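PDB 4L63: ECXA from Escherichia coli, which probably acts as a zinc-dependent metallopeptidase of the metzincin type, with a single zinc ion held by three histidines. Local coordinates for residues S197-G202 and R228-G233; N193-I198 and S212-R217. All blocks are in the same frame, centred on the assembly; numbering follows the deposited sequence.

Overall arrangement
Both contacts start from one loop, which leaves strand 181-186 and runs on to helix 207-215. Residues 193-198 come first and lean on the end of that helix (contact 2). The overlapping residues 197-202 then form a tight turn beside the zinc site and are tied to the first turn of helix 228-239 (contact 1). Ser197 and Ile198 belong to both, and their centres lie about 12 Å apart. Contact 1 sits deep, about 7 Å from the centre of the chain, while contact 2 is farther out, at about 15 Å. The loop is therefore held by two consecutive helices, and its second half is the part that reaches the metal site.

Contact 1 of 2, residues S197-G202 and R228-G233; sequences SIMLNG and RNDIEG
Asp230 turns its carboxylate from helix 228-239 onto the loop and takes a donor on each oxygen. Asp230 OD2 accepts the backbone N-H of Ile198 at 2.9 Å from Ile198 N, a fairly straight bond (161°) that uses the syn lone pair. OD1 accepts the hydroxyl of Ser197, with Ser197 OG to Asp230 OD1 modelled at 2.4 Å, so short that its exact length is doubtful. Ser197 OG lies anti to the backbone N (chi1 176°), which sets it between Asp230 and its own chain. There Ser197 OG also accepts from Met199 N at 2.9 Å, closing an ST turn. OD2 has a second donor, the backbone N of Ser227, just ahead of the helix. Beyond these bonds, the Ile198 CG2 methyl merely packs against Asp230 OD2, 3.4 Å away.

On the same helix, Asn229 OD1 receives Arg228 NH1 at 3.0 Å, in the guanidinium plane. NH1 also reaches Ser251 OG, while Asn229 ND2 donates to the carbonyls of Lys10 and Cys189.

The turn so fixed is a type I beta turn from Ser197 to Leu200. With Met199 close beneath the zinc ligands, it is consistent with the Met-turn of metzincins. The Met199 side chain is bent at both chi2 and chi3, passing within about 3 Å of the His164 side chain and about 5 Å from the zinc. The carbonyl O of Ile198 accepts ND1 of His160, another zinc ligand.

Three donors on one buried carboxylate, near the start of a helix, would be expected to favour its ionised form. Asp230 holds Ile198 N and Ile198 O holds His160 ND1, so the carboxylate stands one step behind the second shell and probably steadies the turn under the zinc.

Contact 2 of 2, residues N193-I198 and S212-R217; sequences NQAPSI and SHYLER
Gln194 NE2 is gripped by two acceptors, the carbonyl O of Leu192 and Asn229 OD1. Its side chain is thereby held away from Tyr214, and Gln194 meets that ring with its backbone instead. Gln194 O approaches Tyr214 CE1 obliquely at 3.3 Å and also accepts the hydroxyl of Thr5.

The ring itself is laid against the chain. With CG anti to the backbone N (chi1 164°), Tyr214 reaches out from the last turn of helix 207-215 and presents one face to Ala195. The CA of Ala195 stands 3.7 Å from the Tyr214 ring centroid, 16° off the normal, a CH-pi contact, and Ala195 CB touches Tyr214 CE2 at 3.6 Å. Nearer the helix, Pro196 CD packs on Tyr214 CB at 3.8 Å.

Asn193 comes in at the edge, Asn193 ND2 near the ring plane and 3.8 Å from Tyr214 CE1, the amide turned 71° against the ring. Its polar atoms are engaged by the N-terminal segment, ND2 with Glu3 O and OD1 with Thr5 N.

The polar side-chain atoms of Asn193 and Gln194 are thus satisfied by residues outside the two segments, and the loop and helix are joined mainly by van der Waals packing round the Tyr214 ring, with the CH-pi contact of Ala195 on one face.

Contact 1 of 2, residues S197-G202 and R228-G233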
loop_
_atom_site.group_PDB
_atom_site.type_symbol
_atom_site.label_atom_id
_atom_site.label_comp_id
_atom_site.label_asym_id
_atom_site.label_seq_id
_atom_site.Cartn_x
_atom_site.Cartn_y
_atom_site.Cartn_z
ATOM N N SER A 197 -16.287 7.740 1.878
ATOM C CA SER A 197 -16.843 7.929 0.543
ATOM C C SER A 197 -18.232 8.554 0.632
ATOM O O SER A 197 -18.987 8.279 1.558
ATOM C CB SER A 197 -16.913 6.594 -0.202
ATOM O OG SER A 197 -17.542 6.736 -1.466
ATOM N N ILE A 198 -18.559 9.401 -0.335
ATOM C CA ILE A 198 -19.890 9.971 -0.413
ATOM C C ILE A 198 -20.835 8.959 -1.076
ATOM O O ILE A 198 -22.042 9.191 -1.186
ATOM C CB ILE A 198 -19.867 11.315 -1.178
ATOM C CG1 ILE A 198 -21.153 12.112 -0.912
ATOM C CG2 ILE A 198 -19.569 11.086 -2.660
ATOM C CD1 ILE A 198 -21.067 13.574 -1.305
ATOM N N MET A 199 -20.280 7.819 -1.491
ATOM C CA MET A 199 -21.092 6.741 -2.066
ATOM C C MET A 199 -21.373 5.630 -1.059
ATOM O O MET A 199 -21.699 4.505 -1.451
ATOM C CB MET A 199 -20.412 6.147 -3.297
ATOM C CG MET A 199 -20.044 7.175 -4.348
ATOM S SD MET A 199 -21.495 8.120 -4.873
ATOM C CE MET A 199 -22.517 6.834 -5.619
ATOM N N LEU A 200 -21.221 5.936 0.226
ATOM C CA LEU A 200 -21.676 5.032 1.280
ATOM C C LEU A 200 -23.123 4.636 1.018
ATOM O O LEU A 200 -23.925 5.458 0.576
ATOM C CB LEU A 200 -21.561 5.685 2.656
ATOM C CG LEU A 200 -20.153 5.886 3.210
ATOM C CD1 LEU A 200 -20.229 6.481 4.615
ATOM C CD2 LEU A 200 -19.364 4.583 3.199
ATOM N N ASN A 201 -23.447 3.371 1.263
ATOM C CA ASN A 201 -24.819 2.909 1.134
ATOM C C ASN A 201 -25.672 3.558 2.223
ATOM O O ASN A 201 -25.427 3.360 3.416
ATOM C CB ASN A 201 -24.880 1.381 1.217
ATOM C CG ASN A 201 -26.196 0.819 0.726
ATOM O OD1 ASN A 201 -27.254 1.411 0.941
ATOM N ND2 ASN A 201 -26.140 -0.339 0.073
ATOM N N GLY A 202 -26.664 4.341 1.806
ATOM C CA GLY A 202 -27.473 5.118 2.731
ATOM C C GLY A 202 -28.400 4.268 3.576
ATOM O O GLY A 202 -28.954 4.735 4.576
ATOM N N ARG A 228 -11.016 11.147 -1.823
ATOM C CA ARG A 228 -9.897 10.844 -2.711
ATOM C C ARG A 228 -10.178 9.584 -3.522
ATOM O O ARG A 228 -10.006 9.570 -4.740
ATOM C CB ARG A 228 -8.588 10.659 -1.939
ATOM C CG ARG A 228 -7.403 10.386 -2.865
ATOM C CD ARG A 228 -6.510 9.278 -2.333
ATOM N NE ARG A 228 -5.416 8.953 -3.245
ATOM C CZ ARG A 228 -5.362 7.838 -3.973
ATOM N NH1 ARG A 228 -6.347 6.938 -3.893
ATOM N NH2 ARG A 228 -4.324 7.620 -4.772
ATOM N N ASN A 229 -10.626 8.526 -2.854
ATOM C CA ASN A 229 -10.878 7.275 -3.565
ATOM C C ASN A 229 -12.075 7.381 -4.514
ATOM O O ASN A 229 -12.074 6.750 -5.576
ATOM C CB ASN A 229 -11.073 6.116 -2.582
ATOM C CG ASN A 229 -9.767 5.697 -1.923
ATOM O OD1 ASN A 229 -8.723 6.283 -2.189
ATOM N ND2 ASN A 229 -9.816 4.672 -1.081
ATOM N N ASP A 230 -13.090 8.162 -4.141
ATOM C CA ASP A 230 -14.223 8.411 -5.040
ATOM C C ASP A 230 -13.736 8.996 -6.367
ATOM O O ASP A 230 -14.173 8.584 -7.444
ATOM C CB ASP A 230 -15.232 9.375 -4.409
ATOM C CG ASP A 230 -16.045 8.741 -3.299
ATOM O OD1 ASP A 230 -16.165 7.496 -3.264
ATOM O OD2 ASP A 230 -16.571 9.503 -2.457
ATOM N N ILE A 231 -12.828 9.961 -6.274
ATOM C CA ILE A 231 -12.276 10.628 -7.452
ATOM C C ILE A 231 -11.467 9.647 -8.301
ATOM O O ILE A 231 -11.613 9.604 -9.517
ATOM C CB ILE A 231 -11.385 11.826 -7.051
ATOM C CG1 ILE A 231 -12.213 12.904 -6.347
ATOM C CG2 ILE A 231 -10.667 12.395 -8.258
ATOM C CD1 ILE A 231 -13.342 13.485 -7.194
ATOM N N GLU A 232 -10.619 8.851 -7.657
ATOM C CA GLU A 232 -9.855 7.834 -8.370
ATOM C C GLU A 232 -10.767 6.773 -8.996
ATOM O O GLU A 232 -10.451 6.222 -10.058
ATOM C CB GLU A 232 -8.843 7.169 -7.431
ATOM C CG GLU A 232 -7.702 8.089 -7.031
ATOM C CD GLU A 232 -7.028 8.726 -8.230
ATOM O OE1 GLU A 232 -6.617 7.988 -9.150
ATOM O OE2 GLU A 232 -6.913 9.968 -8.253
ATOM N N GLY A 233 -11.891 6.492 -8.335
ATOM C CA GLY A 233 -12.869 5.551 -8.852
ATOM C C GLY A 233 -13.412 6.015 -10.196
ATOM O O GLY A 233 -13.511 5.234 -11.143
#

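Contact 2 of 2, residues N193-I198 and S212-R217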
loop_
_atom_site.group_PDB
_atom_site.type_symbol
_atom_site.label_atom_id
_atom_site.label_comp_id
_atom_site.label_asym_id
_atom_site.label_seq_id
_atom_site.Cartn_x
_atom_site.Cartn_y
_atom_site.Cartn_z
ATOM N N ASN A 193 -5.004 7.869 4.415
ATOM C CA ASN A 193 -6.183 8.277 5.171
ATOM C C ASN A 193 -6.947 9.354 4.399
ATOM O O ASN A 193 -6.360 10.101 3.610
ATOM C CB ASN A 193 -5.818 8.779 6.574
ATOM C CG ASN A 193 -7.050 8.937 7.474
ATOM O OD1 ASN A 193 -8.012 8.162 7.386
ATOM N ND2 ASN A 193 -7.025 9.946 8.336
ATOM N N GLN A 194 -8.259 9.403 4.615
ATOM C CA GLN A 194 -9.162 10.234 3.829
ATOM C C GLN A 194 -10.564 10.180 4.445
ATOM O O GLN A 194 -10.843 9.346 5.316
ATOM C CB GLN A 194 -9.213 9.765 2.369
ATOM C CG GLN A 194 -9.456 8.262 2.219
ATOM C CD GLN A 194 -9.392 7.787 0.779
ATOM O OE1 GLN A 194 -10.334 7.975 -0.002
ATOM N NE2 GLN A 194 -8.262 7.196 0.406
ATOM N N ALA A 195 -11.445 11.050 3.978
ATOM C CA ALA A 195 -12.830 11.072 4.447
ATOM C C ALA A 195 -13.590 9.842 3.958
ATOM O O ALA A 195 -13.197 9.225 2.969
ATOM C CB ALA A 195 -13.523 12.347 3.976
ATOM N N PRO A 196 -14.684 9.477 4.648
ATOM C CA PRO A 196 -15.542 8.421 4.089
ATOM C C PRO A 196 -16.059 8.768 2.691
ATOM O O PRO A 196 -16.232 9.949 2.355
ATOM C CB PRO A 196 -16.704 8.331 5.093
ATOM C CG PRO A 196 -16.649 9.616 5.882
ATOM C CD PRO A 196 -15.187 9.976 5.940
ATOM N N SER A 197 -16.287 7.740 1.878
ATOM C CA SER A 197 -16.843 7.929 0.543
ATOM C C SER A 197 -18.232 8.554 0.632
ATOM O O SER A 197 -18.987 8.279 1.558
ATOM C CB SER A 197 -16.913 6.594 -0.202
ATOM O OG SER A 197 -17.542 6.736 -1.466
ATOM N N ILE A 198 -18.559 9.401 -0.335
ATOM C CA ILE A 198 -19.890 9.971 -0.413
ATOM C C ILE A 198 -20.835 8.959 -1.076
ATOM O O ILE A 198 -22.042 9.191 -1.186
ATOM C CB ILE A 198 -19.867 11.315 -1.178
ATOM C CG1 ILE A 198 -21.153 12.112 -0.912
ATOM C CG2 ILE A 198 -19.569 11.086 -2.660
ATOM C CD1 ILE A 198 -21.067 13.574 -1.305
ATOM N N SER A 212 -18.577 13.431 10.157
ATOM C CA SER A 212 -18.300 14.110 11.417
ATOM C C SER A 212 -17.364 13.293 12.295
ATOM O O SER A 212 -16.455 13.832 12.920
ATOM C CB SER A 212 -19.598 14.393 12.167
ATOM O OG SER A 212 -19.328 14.796 13.497
ATOM N N HIS A 213 -17.605 11.987 12.330
ATOM C CA HIS A 213 -16.783 11.049 13.082
ATOM C C HIS A 213 -15.329 11.161 12.629
ATOM O O HIS A 213 -14.406 11.093 13.441
ATOM C CB HIS A 213 -17.326 9.628 12.896
ATOM C CG HIS A 213 -16.672 8.593 13.758
ATOM N ND1 HIS A 213 -15.482 7.981 13.420
ATOM C CD2 HIS A 213 -17.053 8.046 14.937
ATOM C CE1 HIS A 213 -15.157 7.108 14.355
ATOM N NE2 HIS A 213 -16.093 7.129 15.291
ATOM N N TYR A 214 -15.143 11.367 11.329
ATOM C CA TYR A 214 -13.815 11.518 10.739
ATOM C C TYR A 214 -13.196 12.881 11.042
ATOM O O TYR A 214 -12.017 12.977 11.377
ATOM C CB TYR A 214 -13.892 11.301 9.228
ATOM C CG TYR A 214 -12.694 11.793 8.443
ATOM C CD1 TYR A 214 -11.488 11.100 8.466
ATOM C CD2 TYR A 214 -12.781 12.926 7.645
ATOM C CE1 TYR A 214 -10.393 11.539 7.735
ATOM C CE2 TYR A 214 -11.693 13.371 6.909
ATOM C CZ TYR A 214 -10.504 12.672 6.958
ATOM O OH TYR A 214 -9.422 13.110 6.228
ATOM N N LEU A 215 -13.998 13.933 10.920
ATOM C CA LEU A 215 -13.501 15.292 11.105
ATOM C C LEU A 215 -13.309 15.643 12.577
ATOM O O LEU A 215 -12.643 16.630 12.903
ATOM C CB LEU A 215 -14.452 16.291 10.449
ATOM C CG LEU A 215 -14.361 16.324 8.926
ATOM C CD1 LEU A 215 -15.435 17.223 8.344
ATOM C CD2 LEU A 215 -12.975 16.773 8.489
ATOM N N GLU A 216 -13.896 14.830 13.451
ATOM C CA GLU A 216 -13.847 15.039 14.896
ATOM C C GLU A 216 -14.428 16.399 15.295
ATOM O O GLU A 216 -13.963 17.038 16.240
ATOM C CB GLU A 216 -12.412 14.897 15.408
ATOM C CG GLU A 216 -12.043 13.468 15.780
ATOM C CD GLU A 216 -10.718 13.376 16.512
ATOM O OE1 GLU A 216 -10.686 13.682 17.725
ATOM O OE2 GLU A 216 -9.711 12.991 15.880
ATOM N N ARG A 217 -15.458 16.819 14.568
ATOM C CA ARG A 217 -16.135 18.088 14.814
ATOM C C ARG A 217 -17.411 18.121 13.970
ATOM O O ARG A 217 -17.599 17.257 13.110
ATOM C CB ARG A 217 -15.220 19.269 14.478
ATOM C CG ARG A 217 -14.625 19.208 13.092
ATOM C CD ARG A 217 -13.879 20.488 12.756
ATOM N NE ARG A 217 -13.502 20.537 11.347
ATOM C CZ ARG A 217 -14.349 20.783 10.352
ATOM N NH1 ARG A 217 -13.913 20.804 9.101
ATOM N NH2 ARG A 217 -15.629 21.017 10.607
#